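PDB 6A2A: sesquisabinene B synthase 2 from Santalum album, which probably cyclises farnesyl diphosphate to the sesquiterpene sesquisabinene B, with magnesium or manganese as cofactor. Local coordinates for residues V207-D212 / H216-R221; I220-R225 / Y288-L293; S532-Q537 / E546-K551. All blocks are in the same frame, centred on the assembly; numbering follows the deposited sequence.

How the contacts relate
The three contacts follow one another through the largely helical terpene synthase fold, with centres 12 to 13 Å apart. Contacts 1 and 2 share I220 and R221 at the start of helix 220-232, and H209 NE2 of contact 1 lies 2.6 Å from E223 OE1 of contact 2, a probable hydrogen bond. Aromatic packing joins contacts 2 and 3: Y222 CG is 3.4 Å from F534 CE2, and Y222 CZ is 3.7 Å from F535 CZ. Contact 1 reaches contact 3 through W217 CE3, 3.4 Å from H533 CE1. Contact 3 comes nearest the metal site: the F535 side chain is about 8 Å from that of the magnesium ligand N460, although no metal is bound here.

Contact 1 (V207-D212 / H216-R221); sequences VSHALD and HWRTIR
The guanidinium group of R218 lies flat on the imidazole of H209, with centres 3.4 Å apart and planes only 6° from parallel. The overlap is offset. H209 NE2 sits over the middle of the guanidinium, 3.3 Å from R218 CZ, whereas CZ itself lies toward the rim of the imidazole. R218 NE is placed 3.5 Å from H209 CD2, and NH1 comes near CE1, so that the two flat groups meet over most of their width. The R218 chain is extended from CG to NE and turns at its last torsion (chi4 -83°), which lays the guanidinium against the ring.

Hydrogen bonding fixes the rotation of the same group. R218 NH2 donates to the backbone oxygen H209 O at 2.9 Å, nearly straight at 160°, with the acceptor close to the guanidinium plane. The same nitrogen also donates to a water, 2.9 Å away, which in turn donates to D212 OD2 at 2.7 Å; the opposite charges of D212 and R218 are thus linked through the water. R218 NE is held separately by L213 O. One arginine therefore ties up the last turn of helix 201-212 and the connection that follows it.

Beyond these bonds D212 adds a van der Waals touch, its CB beside R218 NH2. The arrangement is a short connection between consecutive helices 201-212 and 220-232, tied back by an arginine. Helix 220-232 completes it: H209 NE2 is hydrogen-bonded to E223, the imidazole also stacks with W226, and T219 serves as N-cap, its OG1 bonded to Y222 N. A210 packs on helix 160-170, and R218 touches F534 of helix 521-535.

Contact 2 (I220-R225 / Y288-L293); sequences IRYEAR and YAIGML
Y222 lays its ring beside I290, crossing it at about a right angle with CE1 3.9 Å from I290 CG2, and the ring edge faces the backbone nitrogen of G291. I290 CG2 also meets the aliphatic part of R221, 3.6 Å from its CG; with CG1 anti to the carbonyl carbon (chi1 -73°), CG2 stands anti to the backbone N, on the side of R221 and Y222. R221 bends at its second torsion (chi2 61°), carrying its guanidinium away to F249, where NH2 bonds the backbone O and the charge rests on the ring.

A leucine in place of Y222 lacks the hydroxyl that bonds M287 O and would probably open a gap beside I290.

Two waters bridge the backbones. One accepts from I220 N at 2.9 Å and lies 2.8 Å from G291 O; the other accepts from R221 N at 3.0 Å, beside I290 O. This is a buried, nearly perpendicular crossing in which amides at the start of helix 220-232 meet, through water, carbonyls at the end of helix 281-292.

The axes of segments 220-225 and 288-292 approach to 8.7 Å with N-to-C directions at 97°, and the CA atoms of R221 and G291 are the nearest pair, 6.2 Å apart. Around them, R221 packs on helix 239-270, and Y222 on Q552 and V556 of helix 546-558 and F534 of helix 521-535.

Contact 3 (S532-Q537 / E546-K551); sequences SHFFYQ and ESWTKK
The face of F534 receives the indole of W548, carried by a helix whose first residue, E546, forms a salt bridge with R279. Two positions on, the W548 side chain projects with CG anti to the backbone N (chi1 179°), which sends its six-membered ring across to residues 534-537. Its CZ2 and CH2 edge points at the F534 ring in an edge-to-face pair, centroids 5.0 Å apart and planes at 60°, with CZ2 3.7 Å from F534 CZ. Farther round the indole, CZ3 meets F535 CD1 at 3.7 Å, CD1 lying near the indole plane. The three rings make an aromatic cluster.

W548 also packs against polar atoms. Its CH2 is 3.2 Å from F534 O, and CZ2 is 3.6 Å from Q537 NE2, whose amide stands almost perpendicular to the indole. That amide donates to F534 O at 3.0 Å and 172°, on a lone pair in the carbonyl plane, so Q537 folds back to a carbonyl in the last turn of helix 521-535.

T549 follows, its OG1 at the indole edge and bonded to A545 O. The cluster thus bridges the helices flanking residues 539-544, which are not modelled, consistent with a mobile connection. Helix 281-292 lies alongside: T549 rests on its Q284 and M287, and F535 on M287, while Y536 packs on N460 of helix 447-462.

Contact 1 (V207-D212 / H216-R221)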
loop_
_atom_site.group_PDB
_atom_site.type_symbol
_atom_site.label_atom_id
_atom_site.label_comp_id
_atom_site.label_asym_id
_atom_site.label_seq_id
_atom_site.Cartn_x
_atom_site.Cartn_y
_atom_site.Cartn_z
ATOM N N VAL A 207 22.181 0.327 -37.839
ATOM C CA VAL A 207 22.092 1.616 -38.547
ATOM C C VAL A 207 20.651 2.136 -38.537
ATOM O O VAL A 207 20.399 3.319 -38.309
ATOM C CB VAL A 207 22.643 1.525 -39.978
ATOM C CG1 VAL A 207 22.165 2.663 -40.842
ATOM C CG2 VAL A 207 24.142 1.449 -39.945
ATOM N N SER A 208 19.719 1.239 -38.815
ATOM C CA SER A 208 18.320 1.545 -38.852
ATOM C C SER A 208 17.856 2.065 -37.479
ATOM O O SER A 208 17.090 3.063 -37.387
ATOM C CB SER A 208 17.600 0.298 -39.293
ATOM O OG SER A 208 16.234 0.519 -39.311
ATOM N N HIS A 209 18.294 1.366 -36.457
ATOM C CA HIS A 209 17.976 1.667 -35.080
ATOM C C HIS A 209 18.512 3.048 -34.744
ATOM O O HIS A 209 17.800 3.877 -34.149
ATOM C CB HIS A 209 18.562 0.611 -34.184
ATOM C CG HIS A 209 18.134 0.628 -32.756
ATOM N ND1 HIS A 209 16.900 0.162 -32.371
ATOM C CD2 HIS A 209 18.814 0.867 -31.620
ATOM C CE1 HIS A 209 16.833 0.111 -31.052
ATOM N NE2 HIS A 209 17.989 0.537 -30.555
ATOM N N ALA A 210 19.737 3.316 -35.163
ATOM C CA ALA A 210 20.380 4.605 -34.916
ATOM C C ALA A 210 19.704 5.757 -35.637
ATOM O O ALA A 210 19.576 6.860 -35.067
ATOM C CB ALA A 210 21.821 4.560 -35.318
ATOM N N LEU A 211 19.311 5.577 -36.887
ATOM C CA LEU A 211 18.652 6.614 -37.648
ATOM C C LEU A 211 17.284 6.965 -37.028
ATOM O O LEU A 211 16.842 8.117 -37.096
ATOM C CB LEU A 211 18.528 6.170 -39.101
ATOM C CG LEU A 211 19.843 6.209 -39.882
ATOM C CD1 LEU A 211 19.654 5.596 -41.258
ATOM C CD2 LEU A 211 20.348 7.647 -40.032
ATOM N N ASP A 212 16.616 5.982 -36.455
ATOM C CA ASP A 212 15.387 6.248 -35.677
ATOM C C ASP A 212 15.681 7.108 -34.469
ATOM O O ASP A 212 15.013 8.144 -34.283
ATOM C CB ASP A 212 14.702 4.954 -35.238
ATOM C CG ASP A 212 13.979 4.244 -36.369
ATOM O OD1 ASP A 212 13.808 4.769 -37.467
ATOM O OD2 ASP A 212 13.617 3.101 -36.110
ATOM N N HIS A 216 22.500 8.097 -27.766
ATOM C CA HIS A 216 22.538 9.117 -26.721
ATOM C C HIS A 216 21.104 9.499 -26.319
ATOM O O HIS A 216 20.920 9.985 -25.205
ATOM C CB HIS A 216 23.290 10.349 -27.235
ATOM C CG HIS A 216 23.601 11.363 -26.181
ATOM N ND1 HIS A 216 24.267 11.038 -25.029
ATOM C CD2 HIS A 216 23.434 12.711 -26.167
ATOM C CE1 HIS A 216 24.472 12.154 -24.312
ATOM N NE2 HIS A 216 24.027 13.187 -24.999
ATOM N N TRP A 217 20.144 9.367 -27.227
ATOM C CA TRP A 217 18.731 9.794 -26.992
ATOM C C TRP A 217 17.846 8.615 -26.521
ATOM O O TRP A 217 16.660 8.809 -26.262
ATOM C CB TRP A 217 18.195 10.432 -28.270
ATOM C CG TRP A 217 18.777 11.778 -28.577
ATOM C CD1 TRP A 217 19.801 12.408 -27.929
ATOM C CD2 TRP A 217 18.364 12.646 -29.627
ATOM N NE1 TRP A 217 20.071 13.608 -28.525
ATOM C CE2 TRP A 217 19.160 13.810 -29.529
ATOM C CE3 TRP A 217 17.371 12.600 -30.596
ATOM C CZ2 TRP A 217 18.997 14.857 -30.403
ATOM C CZ3 TRP A 217 17.187 13.661 -31.431
ATOM C CH2 TRP A 217 18.034 14.757 -31.382
ATOM N N ARG A 218 18.375 7.417 -26.383
ATOM C CA ARG A 218 17.580 6.253 -26.010
ATOM C C ARG A 218 17.668 6.006 -24.512
ATOM O O ARG A 218 18.659 6.364 -23.845
ATOM C CB ARG A 218 18.029 5.023 -26.833
ATOM C CG ARG A 218 17.641 5.111 -28.297
ATOM C CD ARG A 218 18.130 3.901 -29.151
ATOM N NE ARG A 218 17.543 3.907 -30.460
ATOM C CZ ARG A 218 16.325 3.427 -30.752
ATOM N NH1 ARG A 218 15.523 3.000 -29.786
ATOM N NH2 ARG A 218 15.911 3.444 -31.997
ATOM N N THR A 219 16.708 5.281 -23.996
ATOM C CA THR A 219 16.710 4.884 -22.628
ATOM C C THR A 219 17.715 3.775 -22.408
ATOM O O THR A 219 18.060 3.004 -23.337
ATOM C CB THR A 219 15.370 4.392 -22.084
ATOM O OG1 THR A 219 15.067 3.076 -22.555
ATOM C CG2 THR A 219 14.204 5.327 -22.387
ATOM N N ILE A 220 18.191 3.718 -21.211
ATOM C CA ILE A 220 19.159 2.604 -20.855
ATOM C C ILE A 220 18.440 1.252 -20.878
ATOM O O ILE A 220 18.915 0.334 -21.527
ATOM C CB ILE A 220 19.841 2.815 -19.506
ATOM C CG1 ILE A 220 20.642 4.111 -19.539
ATOM C CG2 ILE A 220 20.770 1.662 -19.172
ATOM C CD1 ILE A 220 21.035 4.623 -18.150
ATOM N N ARG A 221 17.288 1.150 -20.243
ATOM C CA ARG A 221 16.730 -0.158 -19.920
ATOM C C ARG A 221 16.125 -0.799 -21.163
ATOM O O ARG A 221 16.321 -2.012 -21.390
ATOM C CB ARG A 221 15.677 -0.086 -18.812
ATOM C CG ARG A 221 15.163 -1.459 -18.388
ATOM C CD ARG A 221 16.292 -2.322 -17.837
ATOM N NE ARG A 221 15.718 -3.562 -17.330
ATOM C CZ ARG A 221 16.416 -4.602 -16.859
ATOM N NH1 ARG A 221 17.752 -4.542 -16.771
ATOM N NH2 ARG A 221 15.753 -5.696 -16.521
HETATM O O HOH W 1 13.789 2.136 -33.558
#

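Contact 2 (I220-R225 / Y288-L293)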
loop_
_atom_site.group_PDB
_atom_site.type_symbol
_atom_site.label_atom_id
_atom_site.label_comp_id
_atom_site.label_asym_id
_atom_site.label_seq_id
_atom_site.Cartn_x
_atom_site.Cartn_y
_atom_site.Cartn_z
ATOM N N ILE A 220 18.191 3.718 -21.211
ATOM C CA ILE A 220 19.159 2.604 -20.855
ATOM C C ILE A 220 18.440 1.252 -20.878
ATOM O O ILE A 220 18.915 0.334 -21.527
ATOM C CB ILE A 220 19.841 2.815 -19.506
ATOM C CG1 ILE A 220 20.642 4.111 -19.539
ATOM C CG2 ILE A 220 20.770 1.662 -19.172
ATOM C CD1 ILE A 220 21.035 4.623 -18.150
ATOM N N ARG A 221 17.288 1.150 -20.243
ATOM C CA ARG A 221 16.730 -0.158 -19.920
ATOM C C ARG A 221 16.125 -0.799 -21.163
ATOM O O ARG A 221 16.321 -2.012 -21.390
ATOM C CB ARG A 221 15.677 -0.086 -18.812
ATOM C CG ARG A 221 15.163 -1.459 -18.388
ATOM C CD ARG A 221 16.292 -2.322 -17.837
ATOM N NE ARG A 221 15.718 -3.562 -17.330
ATOM C CZ ARG A 221 16.416 -4.602 -16.859
ATOM N NH1 ARG A 221 17.752 -4.542 -16.771
ATOM N NH2 ARG A 221 15.753 -5.696 -16.521
ATOM N N TYR A 222 15.396 -0.025 -21.960
ATOM C CA TYR A 222 14.790 -0.570 -23.164
ATOM C C TYR A 222 15.867 -0.829 -24.221
ATOM O O TYR A 222 15.718 -1.783 -24.985
ATOM C CB TYR A 222 13.680 0.323 -23.708
ATOM C CG TYR A 222 12.496 0.408 -22.789
ATOM C CD1 TYR A 222 12.439 1.366 -21.777
ATOM C CD2 TYR A 222 11.423 -0.457 -22.901
ATOM C CE1 TYR A 222 11.384 1.407 -20.876
ATOM C CE2 TYR A 222 10.358 -0.406 -22.018
ATOM C CZ TYR A 222 10.334 0.531 -21.002
ATOM O OH TYR A 222 9.295 0.623 -20.113
ATOM N N GLU A 223 16.932 -0.012 -24.243
ATOM C CA GLU A 223 18.059 -0.281 -25.154
ATOM C C GLU A 223 18.741 -1.597 -24.759
ATOM O O GLU A 223 19.202 -2.339 -25.666
ATOM C CB GLU A 223 19.076 0.871 -25.145
ATOM C CG GLU A 223 20.208 0.687 -26.158
ATOM C CD GLU A 223 19.802 0.594 -27.618
ATOM O OE1 GLU A 223 18.607 0.819 -28.005
ATOM O OE2 GLU A 223 20.720 0.147 -28.427
ATOM N N ALA A 224 18.837 -1.867 -23.488
ATOM C CA ALA A 224 19.525 -3.082 -23.019
ATOM C C ALA A 224 18.825 -4.324 -23.592
ATOM O O ALA A 224 19.499 -5.272 -24.063
ATOM C CB ALA A 224 19.598 -3.138 -21.532
ATOM N N ARG A 225 17.512 -4.332 -23.540
ATOM C CA ARG A 225 16.807 -5.516 -24.027
ATOM C C ARG A 225 16.961 -5.689 -25.541
ATOM O O ARG A 225 17.054 -6.843 -26.018
ATOM C CB ARG A 225 15.310 -5.449 -23.727
ATOM C CG ARG A 225 14.569 -6.727 -24.095
ATOM C CD ARG A 225 15.027 -7.911 -23.280
ATOM N NE ARG A 225 14.460 -9.163 -23.847
ATOM C CZ ARG A 225 14.993 -9.879 -24.840
ATOM N NH1 ARG A 225 16.065 -9.441 -25.476
ATOM N NH2 ARG A 225 14.474 -11.066 -25.165
ATOM N N TYR A 288 7.273 4.365 -18.426
ATOM C CA TYR A 288 8.078 5.538 -18.597
ATOM C C TYR A 288 9.037 5.652 -17.421
ATOM O O TYR A 288 10.200 5.989 -17.609
ATOM C CB TYR A 288 7.194 6.790 -18.682
ATOM C CG TYR A 288 7.913 8.015 -19.198
ATOM C CD1 TYR A 288 8.889 8.661 -18.447
ATOM C CD2 TYR A 288 7.561 8.587 -20.402
ATOM C CE1 TYR A 288 9.530 9.802 -18.919
ATOM C CE2 TYR A 288 8.161 9.748 -20.867
ATOM C CZ TYR A 288 9.188 10.330 -20.145
ATOM O OH TYR A 288 9.750 11.483 -20.639
ATOM N N ALA A 289 8.591 5.332 -16.195
ATOM C CA ALA A 289 9.453 5.478 -15.041
ATOM C C ALA A 289 10.692 4.580 -15.224
ATOM O O ALA A 289 11.807 4.984 -14.864
ATOM C CB ALA A 289 8.728 5.133 -13.761
ATOM N N ILE A 290 10.511 3.385 -15.765
ATOM C CA ILE A 290 11.654 2.494 -16.019
ATOM C C ILE A 290 12.681 3.164 -16.952
ATOM O O ILE A 290 13.895 2.900 -16.821
ATOM C CB ILE A 290 11.174 1.155 -16.566
ATOM C CG1 ILE A 290 10.500 0.332 -15.460
ATOM C CG2 ILE A 290 12.319 0.378 -17.223
ATOM C CD1 ILE A 290 9.784 -0.904 -16.006
ATOM N N GLY A 291 12.256 3.992 -17.879
ATOM C CA GLY A 291 13.167 4.800 -18.672
ATOM C C GLY A 291 13.871 5.869 -17.844
ATOM O O GLY A 291 15.055 6.151 -18.053
ATOM N N MET A 292 13.166 6.487 -16.906
ATOM C CA MET A 292 13.729 7.508 -16.045
ATOM C C MET A 292 14.761 6.898 -15.093
ATOM O O MET A 292 15.804 7.491 -14.907
ATOM C CB MET A 292 12.641 8.233 -15.219
ATOM C CG MET A 292 13.174 9.242 -14.266
ATOM S SD MET A 292 11.765 9.966 -13.312
ATOM C CE MET A 292 12.630 11.237 -12.426
ATOM N N LEU A 293 14.458 5.753 -14.491
ATOM C CA LEU A 293 15.378 5.113 -13.536
ATOM C C LEU A 293 14.958 3.649 -13.462
ATOM O O LEU A 293 13.811 3.339 -13.207
ATOM C CB LEU A 293 15.391 5.836 -12.169
ATOM C CG LEU A 293 14.187 5.682 -11.235
ATOM C CD1 LEU A 293 14.366 6.430 -9.934
ATOM C CD2 LEU A 293 12.865 6.155 -11.849
HETATM O O HOH W 2 17.253 5.952 -19.700
HETATM O O HOH W 3 16.133 3.160 -18.415
#

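Contact 3 (S532-Q537 / E546-K551)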
loop_
_atom_site.group_PDB
_atom_site.type_symbol
_atom_site.label_atom_id
_atom_site.label_comp_id
_atom_site.label_asym_id
_atom_site.label_seq_id
_atom_site.Cartn_x
_atom_site.Cartn_y
_atom_site.Cartn_z
ATOM N N SER A 532 11.115 10.452 -23.160
ATOM C CA SER A 532 10.231 11.147 -24.068
ATOM C C SER A 532 10.525 10.783 -25.528
ATOM O O SER A 532 9.609 10.550 -26.314
ATOM C CB SER A 532 10.287 12.658 -23.843
ATOM O OG SER A 532 9.821 12.920 -22.530
ATOM N N HIS A 533 11.780 10.747 -25.869
ATOM C CA HIS A 533 12.133 10.389 -27.246
ATOM C C HIS A 533 11.620 8.984 -27.553
ATOM O O HIS A 533 11.065 8.773 -28.663
ATOM C CB HIS A 533 13.661 10.334 -27.511
ATOM C CG HIS A 533 14.346 11.654 -27.645
ATOM N ND1 HIS A 533 14.088 12.512 -28.661
ATOM C CD2 HIS A 533 15.264 12.243 -26.857
ATOM C CE1 HIS A 533 14.874 13.549 -28.544
ATOM N NE2 HIS A 533 15.569 13.431 -27.436
ATOM N N PHE A 534 11.796 8.079 -26.597
ATOM C CA PHE A 534 11.504 6.679 -26.859
ATOM C C PHE A 534 9.997 6.461 -26.964
ATOM O O PHE A 534 9.531 5.690 -27.855
ATOM C CB PHE A 534 12.091 5.804 -25.768
ATOM C CG PHE A 534 11.928 4.341 -26.055
ATOM C CD1 PHE A 534 12.534 3.783 -27.165
ATOM C CD2 PHE A 534 11.256 3.550 -25.158
ATOM C CE1 PHE A 534 12.452 2.415 -27.383
ATOM C CE2 PHE A 534 11.163 2.183 -25.384
ATOM C CZ PHE A 534 11.767 1.638 -26.491
ATOM N N PHE A 535 9.234 7.121 -26.099
ATOM C CA PHE A 535 7.798 6.856 -26.005
ATOM C C PHE A 535 6.962 7.754 -26.930
ATOM O O PHE A 535 5.734 7.523 -27.077
ATOM C CB PHE A 535 7.322 6.914 -24.535
ATOM C CG PHE A 535 7.676 5.680 -23.766
ATOM C CD1 PHE A 535 7.093 4.455 -24.094
ATOM C CD2 PHE A 535 8.685 5.701 -22.824
ATOM C CE1 PHE A 535 7.497 3.292 -23.454
ATOM C CE2 PHE A 535 9.076 4.548 -22.168
ATOM C CZ PHE A 535 8.460 3.352 -22.464
ATOM N N TYR A 536 7.536 8.782 -27.535
ATOM C CA TYR A 536 6.798 9.623 -28.526
ATOM C C TYR A 536 7.499 9.627 -29.895
ATOM O O TYR A 536 7.613 10.636 -30.548
ATOM C CB TYR A 536 6.620 11.013 -27.902
ATOM C CG TYR A 536 5.982 10.952 -26.536
ATOM C CD1 TYR A 536 4.661 10.557 -26.352
ATOM C CD2 TYR A 536 6.688 11.307 -25.408
ATOM C CE1 TYR A 536 4.093 10.493 -25.082
ATOM C CE2 TYR A 536 6.144 11.239 -24.141
ATOM C CZ TYR A 536 4.853 10.789 -23.969
ATOM O OH TYR A 536 4.350 10.747 -22.693
ATOM N N GLN A 537 8.005 8.485 -30.344
ATOM C CA GLN A 537 8.567 8.438 -31.649
ATOM C C GLN A 537 7.504 8.827 -32.685
ATOM O O GLN A 537 6.333 8.423 -32.604
ATOM C CB GLN A 537 9.176 7.065 -31.917
ATOM C CG GLN A 537 10.398 6.818 -31.064
ATOM C CD GLN A 537 10.991 5.455 -31.291
ATOM O OE1 GLN A 537 11.553 5.201 -32.364
ATOM N NE2 GLN A 537 10.931 4.614 -30.268
ATOM N N GLU A 546 -0.356 1.446 -29.676
ATOM C CA GLU A 546 -0.757 0.504 -28.653
ATOM C C GLU A 546 0.073 -0.775 -28.784
ATOM O O GLU A 546 0.627 -1.256 -27.826
ATOM C CB GLU A 546 -2.236 0.149 -28.806
ATOM C CG GLU A 546 -2.723 -0.909 -27.828
ATOM C CD GLU A 546 -3.662 -0.383 -26.759
ATOM O OE1 GLU A 546 -3.310 0.629 -26.116
ATOM O OE2 GLU A 546 -4.745 -0.984 -26.574
ATOM N N SER A 547 0.109 -1.332 -29.974
ATOM C CA SER A 547 0.866 -2.557 -30.252
ATOM C C SER A 547 2.357 -2.374 -29.957
ATOM O O SER A 547 2.987 -3.246 -29.436
ATOM C CB SER A 547 0.692 -2.950 -31.697
ATOM O OG SER A 547 0.992 -1.850 -32.532
ATOM N N TRP A 548 2.914 -1.261 -30.367
ATOM C CA TRP A 548 4.326 -0.978 -30.084
ATOM C C TRP A 548 4.573 -0.943 -28.566
ATOM O O TRP A 548 5.538 -1.514 -28.064
ATOM C CB TRP A 548 4.755 0.319 -30.771
ATOM C CG TRP A 548 6.180 0.698 -30.505
ATOM C CD1 TRP A 548 7.291 0.417 -31.241
ATOM C CD2 TRP A 548 6.640 1.444 -29.369
ATOM N NE1 TRP A 548 8.404 0.946 -30.638
ATOM C CE2 TRP A 548 8.028 1.584 -29.489
ATOM C CE3 TRP A 548 5.997 2.012 -28.267
ATOM C CZ2 TRP A 548 8.777 2.296 -28.556
ATOM C CZ3 TRP A 548 6.742 2.679 -27.321
ATOM C CH2 TRP A 548 8.121 2.825 -27.481
ATOM N N THR A 549 3.705 -0.260 -27.848
ATOM C CA THR A 549 3.807 -0.152 -26.377
ATOM C C THR A 549 3.757 -1.546 -25.764
ATOM O O THR A 549 4.533 -1.914 -24.905
ATOM C CB THR A 549 2.669 0.710 -25.830
ATOM O OG1 THR A 549 2.894 1.978 -26.435
ATOM C CG2 THR A 549 2.645 0.809 -24.320
ATOM N N LYS A 550 2.819 -2.327 -26.267
ATOM C CA LYS A 550 2.613 -3.623 -25.725
ATOM C C LYS A 550 3.836 -4.482 -25.972
ATOM O O LYS A 550 4.238 -5.250 -25.094
ATOM C CB LYS A 550 1.380 -4.290 -26.347
ATOM C CG LYS A 550 1.049 -5.630 -25.719
ATOM C CD LYS A 550 -0.429 -5.901 -25.617
ATOM C CE LYS A 550 -0.714 -7.073 -24.701
ATOM N NZ LYS A 550 -0.663 -8.346 -25.452
ATOM N N LYS A 551 4.433 -4.320 -27.151
ATOM C CA LYS A 551 5.588 -5.089 -27.474
ATOM C C LYS A 551 6.721 -4.747 -26.506
ATOM O O LYS A 551 7.476 -5.619 -26.095
ATOM C CB LYS A 551 5.974 -4.821 -28.937
ATOM C CG LYS A 551 7.258 -5.521 -29.362
ATOM C CD LYS A 551 7.832 -5.101 -30.686
ATOM C CE LYS A 551 9.346 -5.027 -30.645
ATOM N NZ LYS A 551 9.825 -3.620 -30.593
#